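Local coordinates for protein phage integrase/site-specific recombinase (Haloarcula marismortui, PDB 3NRW) that probably binds DNA through this N-terminal core-binding domain, as part of a tyrosine recombinase concerned with DNA integration and site-specific recombination, at residues P5-S8 and P9-R13; K30-R33 and Y34-K37; L36-F39 and V40-A43; I48-M51 and R52-T55; K58-E61 and Y62-F65. All blocks are in the same frame, centred on the assembly; numbering follows the deposited sequence.

Overall arrangement
All five contacts are local, joining neighbouring turns or cap residues of one small all-helical domain. Contact 3 is the buried one, an aromatic face of helix 26-45, and contact 2 lies on the same helix nearer the surface, sharing Leu36 and Lys37; there Phe32 and Tyr34 lie among long charged chains, Lys30, Arg33 and Arg35. Contacts 1 and 4 are partly buried turns flanking helices: a capping box opening helix 9-20 and a 3-10 turn before helix 56-67, their centres about 9 Å apart and joined by backbone hydrogen bonding between Leu7 and Met51. Contact 5, on helix 56-67, sends Tyr62 toward contact 3 while Asp60 and Thr64 meet water.

Contact 1: residues P5-S8 and P9-R13; sequences PSLS and PREAR
A capping box starts helix 9-20, with Ser8 as its N-cap and Glu11 as the residue that closes it. The reciprocal pair is well defined: Glu11 N donates to Ser8 OG at 3.1 Å, and Ser8 N donates to Glu11 OE1 at 3.0 Å with a nearly straight N-H...O angle of 173°. The carboxylate oxygen accepts this second bond on its anti lone pair, the one turned away from OE2. Ser8 OG sits between its own backbone N and carbonyl carbon (chi1 65°), facing the first turn, while Glu11, with CG beside its own N (chi1 -61°), runs extended from CG toward the loop, its CG only 3.0 Å from Ser8 OG. By this exchange two backbone N-H groups at the helix start, where no preceding turn supplies carbonyls, gain side-chain acceptors. The helix proper begins with Ala12 N bonded to Ser8 O at 2.8 Å. A water also donates to Glu11 OE1, at 2.8 Å, and weakly to Ser6 O, so it bridges the cap to the incoming loop. On the apolar side, Leu7 lays CB against Ala12 CB at 4.1 Å, and its CD2 crosses the Glu11 chain near OE1. In the core-binding domain this cap is tied to the rest of the fold by backbone hydrogen bonding between Leu7 and Met51, while Pro9 packs on Ala43 of helix 26-45. Further along the turn, Ala12 O accepts from the indole NE1 of Trp86, on helix 73-92.

Contact 2: residues K30-R33 and Y34-K37; sequences KSFR and YRLK
Lys30 and Tyr34 run side by side on successive turns of helix 26-45, one of the four helices of the core-binding domain. Backbone bonds from i+4 to i set the spacing, for instance Tyr34 N to Lys30 O at 2.8 Å, though the last of the four, Lys37 N to Arg33 O, is bent. Among the side-chain contacts, the tyrosine leans back along the helix: with CG beside the backbone N (chi1 -56°), one ring face comes over Lys30 O, which stands 3.0 Å from the ring plane and offset toward its rim. The Lys30 chain follows the same direction, its CD 3.5 Å from Tyr34 OH, so the contact is made by methylenes rather than by the amino group. A second group involves Arg35. Its chain is extended from CG to NE and passes back over the preceding turn, where Ser31 CB lies over the centre of one guanidinium face, 4.2 Å from its plane. The polar ends of this pair are held elsewhere, Ser31 OG on Ala27 O and Arg35 NH1 on Thr82 OG1 of helix 73-92. Phe32 and Arg35 approach obliquely, ring and guanidinium planes 47° apart, with Arg35 NH1 in the ring plane at the phenyl edge, 4.0 Å from Phe32 CE2.

Contact 3: residues L36-F39 and V40-A43; sequences LKHF and VEWA
Phe39 and Trp42 meet along the buried face of helix 26-45, with Phe39 CE2 4.0 Å from Trp42 CZ3. The phenyl ring and the six-membered indole ring lie obliquely, their centroids 5.6 Å apart and planes at 46°, and Trp42 CE3 comes over one phenyl face. Ala43 adds a methyl near the CE1 side of the ring, its CB 3.8 Å from Phe39 CE1. Three residues apart, Phe39 and Trp42 leave the helix on the same side, and with CG opposite the backbone N in both (chi1 -175° for Phe39) the rings meet. On the outer face Glu41 behaves differently: its CG is turned between N and the carbonyl carbon (chi1 45°), close over the preceding turn, 2.9 Å from Lys37 O. The carboxylate then lies beside the His38 imidazole, its plane nearly parallel to that of the ring, and Glu41 OE2 is 3.9 Å from His38 CD2. The charged atoms stay apart, Lys37 NZ and Glu41 OE2 being 5.3 Å from each other. Main-chain bonds such as Ala43 N to Phe39 O, 2.7 Å, fix the spacing of the residues. In the next shell, Tyr62 of helix 56-67 presents edge-to-face pairs to both Phe39 and Trp42. Phe39 also meets the Trp86 ring of helix 73-92, and Met51 and Leu54 pack on Phe39. The chemistry is therefore divided: aromatic and aliphatic contacts join the helices of the core-binding domain, whereas the Glu41 carboxylate would feel Lys37 only as a longer-range attraction, and His38 likewise if it is protonated.

Contact 4: residues I48-M51 and R52-T55; sequences ITAM and RELT
Glu53 reaches back across the turn toward Thr49, its chain extended beyond CG, which brings OE2 to the backbone N and OE1 to the hydroxyl of Thr49. The grip is light: Thr49 N donates weakly to Glu53 OE2 at 3.1 Å, at a bent angle of 131°, and Thr49 OG1 gives a weak bond to Glu53 OE1 at 3.2 Å. Thr49 and Glu53 cross obliquely, whereas Ile48 slides past the glutamate in the opposite direction, its CG2 3.9 Å from Glu53 OE2. Ala50 N is buried here without a hydrogen-bond partner. On the inner side, selenomethionine Met51 and Leu54 lie alongside each other and point the same way. Bends at chi2 and chi3 (-63° and -80°) curl the Met51 chain so that its CE meets Leu54 CD1 at 3.6 Å. Ile48 comes to the same leucine at about a right angle, CD1 to Leu54 CD2 at 3.9 Å. Both Met51 and Leu54 also pack on Phe39 of helix 26-45, placing this apolar side in the domain interior. The backbone bonds Glu53 N to Ala50 O and Leu54 N to Met51 O, each 3.0 Å, span three residues, the i to i+3 pattern of a 3-10 turn between helices 26-45 and 56-67.

Contact 5: residues K58-E61 and Y62-F65; sequences KLDE and YETF
Asp60 and Thr64 form an i to i+4 contact on the outer side of helix 56-67, one turn apart in the core-binding domain. The backbone bond Thr64 N to Asp60 O measures 3.0 Å, with an N-H...O angle of 165°. Thr64 OG1 is also 3.0 Å from that carbonyl, a position given by OG1 lying beside its backbone N (chi1 -60°), although its proton has another acceptor within reach. The two side chains themselves cross at longer range, Asp60 OD2 standing 4.0 Å from Thr64 OG1, and one water lies between Asp60 OD1 and Thr64 OG1, 2.9 Å from the hydroxyl. Another water donates to both Asp60 OD1, at 2.7 Å, and Glu63 OE2, at 2.8 Å. Asp60 OD1 and Glu63 OE2 are 4.4 Å apart, and the shared water probably eases the repulsion of like charges. Other polar ends are engaged outside, Glu63 OE1 with His105 ND1 and Glu61 OE1 in a salt bridge with Arg46. On the inward side Tyr62 makes edge-to-face ring pairs with Phe39 and Trp42 of helix 26-45. The backbone N of Tyr62 bonds to Lys58 O at 3.0 Å.

Contact 1: residues P5-S8 and P9-R13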
# COMPACT_ATOMS: atom_id res chain seq x y z
N PRO A 5 -2.88 3.99 -17.43
CA PRO A 5 -3.67 4.54 -16.32
C PRO A 5 -2.81 5.06 -15.17
O PRO A 5 -1.68 4.61 -14.97
CB PRO A 5 -4.55 3.36 -15.90
CG PRO A 5 -3.67 2.19 -16.17
CD PRO A 5 -3.04 2.53 -17.51
N SER A 6 -3.34 6.02 -14.42
CA SER A 6 -2.63 6.62 -13.30
C SER A 6 -3.59 6.91 -12.16
O SER A 6 -4.68 7.44 -12.37
CB SER A 6 -1.95 7.92 -13.76
OG SER A 6 -1.21 8.51 -12.71
N LEU A 7 -3.19 6.54 -10.94
CA LEU A 7 -4.00 6.78 -9.76
C LEU A 7 -3.17 7.32 -8.62
O LEU A 7 -2.03 6.90 -8.39
CB LEU A 7 -4.68 5.48 -9.29
CG LEU A 7 -5.68 4.81 -10.23
CD1 LEU A 7 -6.19 3.53 -9.58
CD2 LEU A 7 -6.83 5.75 -10.53
N SER A 8 -3.75 8.27 -7.90
CA SER A 8 -3.09 8.88 -6.75
C SER A 8 -3.18 7.87 -5.63
O SER A 8 -3.95 6.90 -5.71
CB SER A 8 -3.82 10.15 -6.33
OG SER A 8 -5.13 9.84 -5.86
N PRO A 9 -2.39 8.06 -4.56
CA PRO A 9 -2.46 7.12 -3.45
C PRO A 9 -3.89 6.96 -2.93
O PRO A 9 -4.39 5.84 -2.78
CB PRO A 9 -1.52 7.75 -2.42
CG PRO A 9 -0.43 8.32 -3.31
CD PRO A 9 -1.24 8.97 -4.42
N ARG A 10 -4.58 8.08 -2.68
CA ARG A 10 -5.95 8.02 -2.18
C ARG A 10 -6.88 7.28 -3.14
O ARG A 10 -7.65 6.42 -2.72
CB ARG A 10 -6.48 9.43 -1.89
CG ARG A 10 -6.55 10.34 -3.10
CD ARG A 10 -7.02 11.73 -2.70
NE ARG A 10 -8.24 11.69 -1.90
CZ ARG A 10 -8.85 12.78 -1.44
NH1 ARG A 10 -8.35 13.98 -1.70
NH2 ARG A 10 -9.95 12.66 -0.71
N GLU A 11 -6.80 7.60 -4.43
CA GLU A 11 -7.66 6.94 -5.41
C GLU A 11 -7.39 5.44 -5.45
O GLU A 11 -8.31 4.62 -5.48
CB GLU A 11 -7.43 7.51 -6.81
CG GLU A 11 -7.75 8.99 -6.94
CD GLU A 11 -7.49 9.49 -8.34
OE1 GLU A 11 -6.38 9.26 -8.87
OE2 GLU A 11 -8.41 10.12 -8.91
N ALA A 12 -6.10 5.07 -5.46
CA ALA A 12 -5.70 3.67 -5.49
C ALA A 12 -6.14 2.93 -4.23
O ALA A 12 -6.51 1.76 -4.29
CB ALA A 12 -4.18 3.57 -5.64
N ARG A 13 -6.10 3.63 -3.10
CA ARG A 13 -6.51 3.04 -1.83
C ARG A 13 -8.02 2.78 -1.88
O ARG A 13 -8.46 1.66 -1.59
CB ARG A 13 -6.15 4.00 -0.68
CG ARG A 13 -6.46 3.51 0.75
CD ARG A 13 -7.89 3.82 1.16
NE ARG A 13 -8.30 5.17 0.77
CZ ARG A 13 -7.89 6.29 1.36
NH1 ARG A 13 -7.04 6.24 2.39
NH2 ARG A 13 -8.31 7.47 0.91
O HOH W 1 -4.94 10.54 -10.88

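Contact 2: residues K30-R33 and Y34-K37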
# COMPACT_ATOMS: atom_id res chain seq x y z
N LYS A 30 -11.87 -2.83 7.07
CA LYS A 30 -11.45 -1.79 8.00
C LYS A 30 -9.97 -1.93 8.30
O LYS A 30 -9.24 -0.93 8.32
CB LYS A 30 -12.27 -1.84 9.29
CG LYS A 30 -13.67 -1.27 9.15
CD LYS A 30 -14.44 -1.31 10.46
CE LYS A 30 -15.81 -0.66 10.31
NZ LYS A 30 -16.62 -0.76 11.56
N SER A 31 -9.51 -3.16 8.52
CA SER A 31 -8.10 -3.39 8.81
C SER A 31 -7.23 -2.92 7.64
O SER A 31 -6.21 -2.26 7.84
CB SER A 31 -7.84 -4.87 9.09
OG SER A 31 -8.44 -5.24 10.34
N PHE A 32 -7.65 -3.26 6.42
CA PHE A 32 -6.92 -2.84 5.22
C PHE A 32 -6.90 -1.31 5.19
O PHE A 32 -5.88 -0.70 4.90
CB PHE A 32 -7.62 -3.36 3.96
CG PHE A 32 -7.67 -4.86 3.85
CD1 PHE A 32 -8.56 -5.48 2.98
CD2 PHE A 32 -6.82 -5.66 4.61
CE1 PHE A 32 -8.61 -6.87 2.86
CE2 PHE A 32 -6.86 -7.06 4.50
CZ PHE A 32 -7.76 -7.66 3.63
N ARG A 33 -8.05 -0.71 5.49
CA ARG A 33 -8.16 0.74 5.49
C ARG A 33 -7.19 1.36 6.50
O ARG A 33 -6.44 2.27 6.17
CB ARG A 33 -9.58 1.19 5.82
CG ARG A 33 -9.74 2.70 5.92
CD ARG A 33 -11.17 3.12 6.23
NE ARG A 33 -12.05 3.02 5.07
CZ ARG A 33 -11.98 3.82 4.01
NH1 ARG A 33 -12.82 3.65 3.00
NH2 ARG A 33 -11.08 4.80 3.97
N TYR A 34 -7.21 0.86 7.73
CA TYR A 34 -6.33 1.40 8.77
C TYR A 34 -4.86 1.26 8.39
O TYR A 34 -4.07 2.19 8.57
CB TYR A 34 -6.59 0.71 10.11
CG TYR A 34 -8.03 0.78 10.55
CD1 TYR A 34 -8.60 -0.24 11.31
CD2 TYR A 34 -8.84 1.86 10.19
CE1 TYR A 34 -9.93 -0.20 11.68
CE2 TYR A 34 -10.18 1.91 10.56
CZ TYR A 34 -10.72 0.88 11.30
OH TYR A 34 -12.05 0.91 11.64
N ARG A 35 -4.49 0.10 7.86
CA ARG A 35 -3.10 -0.13 7.47
C ARG A 35 -2.64 0.80 6.35
O ARG A 35 -1.57 1.40 6.44
CB ARG A 35 -2.90 -1.58 7.05
CG ARG A 35 -3.11 -2.57 8.17
CD ARG A 35 -3.21 -3.99 7.64
NE ARG A 35 -3.45 -4.95 8.72
CZ ARG A 35 -3.85 -6.20 8.53
NH1 ARG A 35 -4.05 -6.66 7.30
NH2 ARG A 35 -4.04 -7.00 9.57
N LEU A 36 -3.46 0.92 5.31
CA LEU A 36 -3.10 1.75 4.17
C LEU A 36 -3.22 3.23 4.44
O LEU A 36 -2.66 4.04 3.71
CB LEU A 36 -3.94 1.36 2.96
CG LEU A 36 -3.69 -0.06 2.46
CD1 LEU A 36 -4.52 -0.33 1.22
CD2 LEU A 36 -2.20 -0.24 2.16
N LYS A 37 -3.95 3.60 5.50
CA LYS A 37 -4.09 5.01 5.83
C LYS A 37 -2.70 5.60 6.09
O LYS A 37 -2.42 6.73 5.71
CB LYS A 37 -4.97 5.20 7.07
CG LYS A 37 -5.15 6.66 7.48
CD LYS A 37 -5.94 6.76 8.77
CE LYS A 37 -5.96 8.18 9.30
NZ LYS A 37 -6.68 8.28 10.60

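Contact 3: residues L36-F39 and V40-A43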
# COMPACT_ATOMS: atom_id res chain seq x y z
N LEU A 36 -3.46 0.92 5.31
CA LEU A 36 -3.10 1.75 4.17
C LEU A 36 -3.22 3.23 4.44
O LEU A 36 -2.66 4.04 3.71
CB LEU A 36 -3.94 1.36 2.96
CG LEU A 36 -3.69 -0.06 2.46
CD1 LEU A 36 -4.52 -0.33 1.22
CD2 LEU A 36 -2.20 -0.24 2.16
N LYS A 37 -3.95 3.60 5.50
CA LYS A 37 -4.09 5.01 5.83
C LYS A 37 -2.70 5.60 6.09
O LYS A 37 -2.42 6.73 5.71
CB LYS A 37 -4.97 5.20 7.07
CG LYS A 37 -5.15 6.66 7.48
CD LYS A 37 -5.94 6.76 8.77
CE LYS A 37 -5.96 8.18 9.30
NZ LYS A 37 -6.68 8.28 10.60
N HIS A 38 -1.84 4.82 6.73
CA HIS A 38 -0.50 5.30 7.03
C HIS A 38 0.28 5.56 5.76
O HIS A 38 1.05 6.52 5.67
CB HIS A 38 0.26 4.30 7.91
CG HIS A 38 -0.37 4.09 9.24
ND1 HIS A 38 -1.13 2.97 9.54
CD2 HIS A 38 -0.41 4.87 10.34
CE1 HIS A 38 -1.62 3.09 10.76
NE2 HIS A 38 -1.20 4.23 11.27
N PHE A 39 0.09 4.70 4.77
CA PHE A 39 0.81 4.87 3.53
C PHE A 39 0.31 6.07 2.73
O PHE A 39 1.11 6.84 2.20
CB PHE A 39 0.70 3.61 2.66
CG PHE A 39 1.52 3.70 1.42
CD1 PHE A 39 1.01 4.28 0.27
CD2 PHE A 39 2.85 3.29 1.43
CE1 PHE A 39 1.81 4.47 -0.85
CE2 PHE A 39 3.66 3.47 0.32
CZ PHE A 39 3.14 4.06 -0.82
N VAL A 40 -1.00 6.23 2.65
CA VAL A 40 -1.56 7.35 1.90
C VAL A 40 -1.10 8.69 2.46
O VAL A 40 -0.69 9.56 1.70
CB VAL A 40 -3.10 7.29 1.88
CG1 VAL A 40 -3.66 8.54 1.20
CG2 VAL A 40 -3.56 6.05 1.13
N GLU A 41 -1.15 8.86 3.78
CA GLU A 41 -0.72 10.12 4.38
C GLU A 41 0.78 10.34 4.15
O GLU A 41 1.20 11.44 3.82
CB GLU A 41 -1.05 10.16 5.87
CG GLU A 41 -0.70 8.90 6.63
CD GLU A 41 -0.98 9.01 8.12
OE1 GLU A 41 -0.44 9.94 8.75
OE2 GLU A 41 -1.73 8.17 8.66
N TRP A 42 1.56 9.28 4.32
CA TRP A 42 3.00 9.35 4.11
C TRP A 42 3.31 9.71 2.65
O TRP A 42 4.10 10.62 2.38
CB TRP A 42 3.66 8.01 4.45
CG TRP A 42 5.14 7.94 4.16
CD1 TRP A 42 6.17 8.32 4.98
CD2 TRP A 42 5.75 7.44 2.96
NE1 TRP A 42 7.38 8.08 4.37
CE2 TRP A 42 7.15 7.54 3.13
CE3 TRP A 42 5.25 6.92 1.76
CZ2 TRP A 42 8.05 7.14 2.14
CZ3 TRP A 42 6.15 6.51 0.78
CH2 TRP A 42 7.53 6.63 0.98
N ALA A 43 2.69 9.00 1.72
CA ALA A 43 2.93 9.27 0.30
C ALA A 43 2.52 10.69 -0.08
O ALA A 43 3.27 11.38 -0.78
CB ALA A 43 2.18 8.25 -0.57

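Contact 4: residues I48-M51 and R52-T55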
# COMPACT_ATOMS: atom_id res chain seq x y z
N ILE A 48 4.03 12.21 -3.46
CA ILE A 48 3.87 11.12 -4.41
C ILE A 48 2.44 11.25 -4.95
O ILE A 48 1.49 10.87 -4.29
CB ILE A 48 4.05 9.75 -3.71
CG1 ILE A 48 5.51 9.61 -3.26
CG2 ILE A 48 3.63 8.61 -4.65
CD1 ILE A 48 5.78 8.41 -2.37
N THR A 49 2.31 11.79 -6.16
CA THR A 49 0.99 12.02 -6.76
C THR A 49 0.41 10.89 -7.60
O THR A 49 -0.77 10.92 -7.95
CB THR A 49 0.99 13.29 -7.62
OG1 THR A 49 1.96 13.15 -8.67
CG2 THR A 49 1.35 14.51 -6.77
N ALA A 50 1.24 9.90 -7.95
CA ALA A 50 0.79 8.77 -8.75
C ALA A 50 1.50 7.53 -8.22
O ALA A 50 2.70 7.57 -7.96
CB ALA A 50 1.14 8.99 -10.22
N MSE A 51 0.76 6.44 -8.05
CA MSE A 51 1.36 5.23 -7.52
C MSE A 51 2.49 4.69 -8.39
O MSE A 51 3.41 4.04 -7.89
CB MSE A 51 0.29 4.16 -7.31
CG MSE A 51 -0.69 4.48 -6.19
SE MSE A 51 0.15 4.60 -4.42
CE MSE A 51 0.28 2.69 -4.02
N ARG A 52 2.44 4.95 -9.70
CA ARG A 52 3.48 4.46 -10.59
C ARG A 52 4.85 5.06 -10.24
O ARG A 52 5.89 4.51 -10.62
CB ARG A 52 3.12 4.79 -12.04
CG ARG A 52 3.98 4.06 -13.07
CD ARG A 52 3.62 4.50 -14.48
NE ARG A 52 2.22 4.23 -14.81
CZ ARG A 52 1.71 3.02 -15.00
NH1 ARG A 52 2.47 1.94 -14.89
NH2 ARG A 52 0.43 2.89 -15.32
N GLU A 53 4.84 6.17 -9.51
CA GLU A 53 6.07 6.84 -9.10
C GLU A 53 6.85 6.06 -8.05
O GLU A 53 8.03 6.31 -7.83
CB GLU A 53 5.75 8.24 -8.56
CG GLU A 53 5.19 9.19 -9.61
CD GLU A 53 4.76 10.53 -9.03
OE1 GLU A 53 4.40 11.43 -9.82
OE2 GLU A 53 4.77 10.69 -7.79
N LEU A 54 6.19 5.10 -7.41
CA LEU A 54 6.85 4.28 -6.39
C LEU A 54 8.01 3.47 -6.96
O LEU A 54 7.99 3.07 -8.12
CB LEU A 54 5.84 3.34 -5.74
CG LEU A 54 4.81 4.02 -4.84
CD1 LEU A 54 3.82 2.99 -4.35
CD2 LEU A 54 5.52 4.69 -3.66
N THR A 55 9.01 3.24 -6.11
CA THR A 55 10.21 2.48 -6.47
C THR A 55 10.65 1.68 -5.25
O THR A 55 10.12 1.85 -4.16
CB THR A 55 11.39 3.40 -6.83
OG1 THR A 55 11.72 4.20 -5.69
CG2 THR A 55 11.03 4.30 -8.00

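Contact 5: residues K58-E61 and Y62-F65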
# COMPACT_ATOMS: atom_id res chain seq x y z
N LYS A 58 11.64 4.11 -2.50
CA LYS A 58 10.53 4.73 -1.79
C LYS A 58 9.84 3.72 -0.87
O LYS A 58 9.45 4.06 0.25
CB LYS A 58 9.52 5.32 -2.78
CG LYS A 58 10.13 6.41 -3.66
CD LYS A 58 9.10 6.97 -4.63
CE LYS A 58 9.75 7.94 -5.61
NZ LYS A 58 10.40 9.07 -4.90
N LEU A 59 9.71 2.48 -1.33
CA LEU A 59 9.07 1.45 -0.51
C LEU A 59 9.91 1.17 0.74
O LEU A 59 9.36 0.97 1.83
CB LEU A 59 8.89 0.16 -1.31
CG LEU A 59 7.83 0.21 -2.42
CD1 LEU A 59 7.83 -1.11 -3.18
CD2 LEU A 59 6.46 0.49 -1.83
N ASP A 60 11.23 1.17 0.58
CA ASP A 60 12.13 0.93 1.71
C ASP A 60 12.04 2.10 2.69
O ASP A 60 12.13 1.92 3.89
CB ASP A 60 13.58 0.77 1.23
CG ASP A 60 14.54 0.49 2.38
OD1 ASP A 60 14.59 -0.66 2.87
OD2 ASP A 60 15.24 1.43 2.81
N GLU A 61 11.89 3.31 2.15
CA GLU A 61 11.77 4.49 2.99
C GLU A 61 10.51 4.35 3.83
O GLU A 61 10.52 4.63 5.03
CB GLU A 61 11.66 5.76 2.13
CG GLU A 61 12.98 6.20 1.52
CD GLU A 61 13.84 7.00 2.48
OE1 GLU A 61 13.60 8.22 2.60
OE2 GLU A 61 14.74 6.41 3.12
N TYR A 62 9.43 3.90 3.20
CA TYR A 62 8.18 3.73 3.93
C TYR A 62 8.32 2.68 5.02
O TYR A 62 7.90 2.90 6.16
CB TYR A 62 7.05 3.33 2.99
CG TYR A 62 5.74 3.14 3.73
CD1 TYR A 62 5.20 1.87 3.92
CD2 TYR A 62 5.08 4.23 4.29
CE1 TYR A 62 4.02 1.69 4.64
CE2 TYR A 62 3.90 4.07 5.01
CZ TYR A 62 3.38 2.79 5.18
OH TYR A 62 2.22 2.63 5.89
N GLU A 63 8.91 1.55 4.68
CA GLU A 63 9.08 0.49 5.66
C GLU A 63 9.85 0.99 6.88
O GLU A 63 9.46 0.73 8.03
CB GLU A 63 9.81 -0.70 5.04
CG GLU A 63 10.03 -1.84 6.01
CD GLU A 63 10.75 -3.00 5.37
OE1 GLU A 63 11.04 -3.97 6.10
OE2 GLU A 63 11.02 -2.94 4.16
N THR A 64 10.94 1.70 6.64
CA THR A 64 11.76 2.22 7.73
C THR A 64 10.99 3.23 8.58
O THR A 64 11.13 3.27 9.80
CB THR A 64 13.02 2.87 7.17
OG1 THR A 64 13.76 1.87 6.46
CG2 THR A 64 13.88 3.42 8.29
N PHE A 65 10.17 4.04 7.91
CA PHE A 65 9.35 5.03 8.59
C PHE A 65 8.42 4.30 9.56
O PHE A 65 8.38 4.62 10.76
CB PHE A 65 8.55 5.81 7.53
CG PHE A 65 7.40 6.59 8.08
CD1 PHE A 65 6.09 6.17 7.84
CD2 PHE A 65 7.61 7.77 8.79
CE1 PHE A 65 5.01 6.91 8.30
CE2 PHE A 65 6.53 8.52 9.26
CZ PHE A 65 5.22 8.09 9.01
O HOH W 2 13.18 -2.87 2.45
O HOH W 3 15.85 2.22 5.29
O HOH W 4 13.60 -0.89 5.72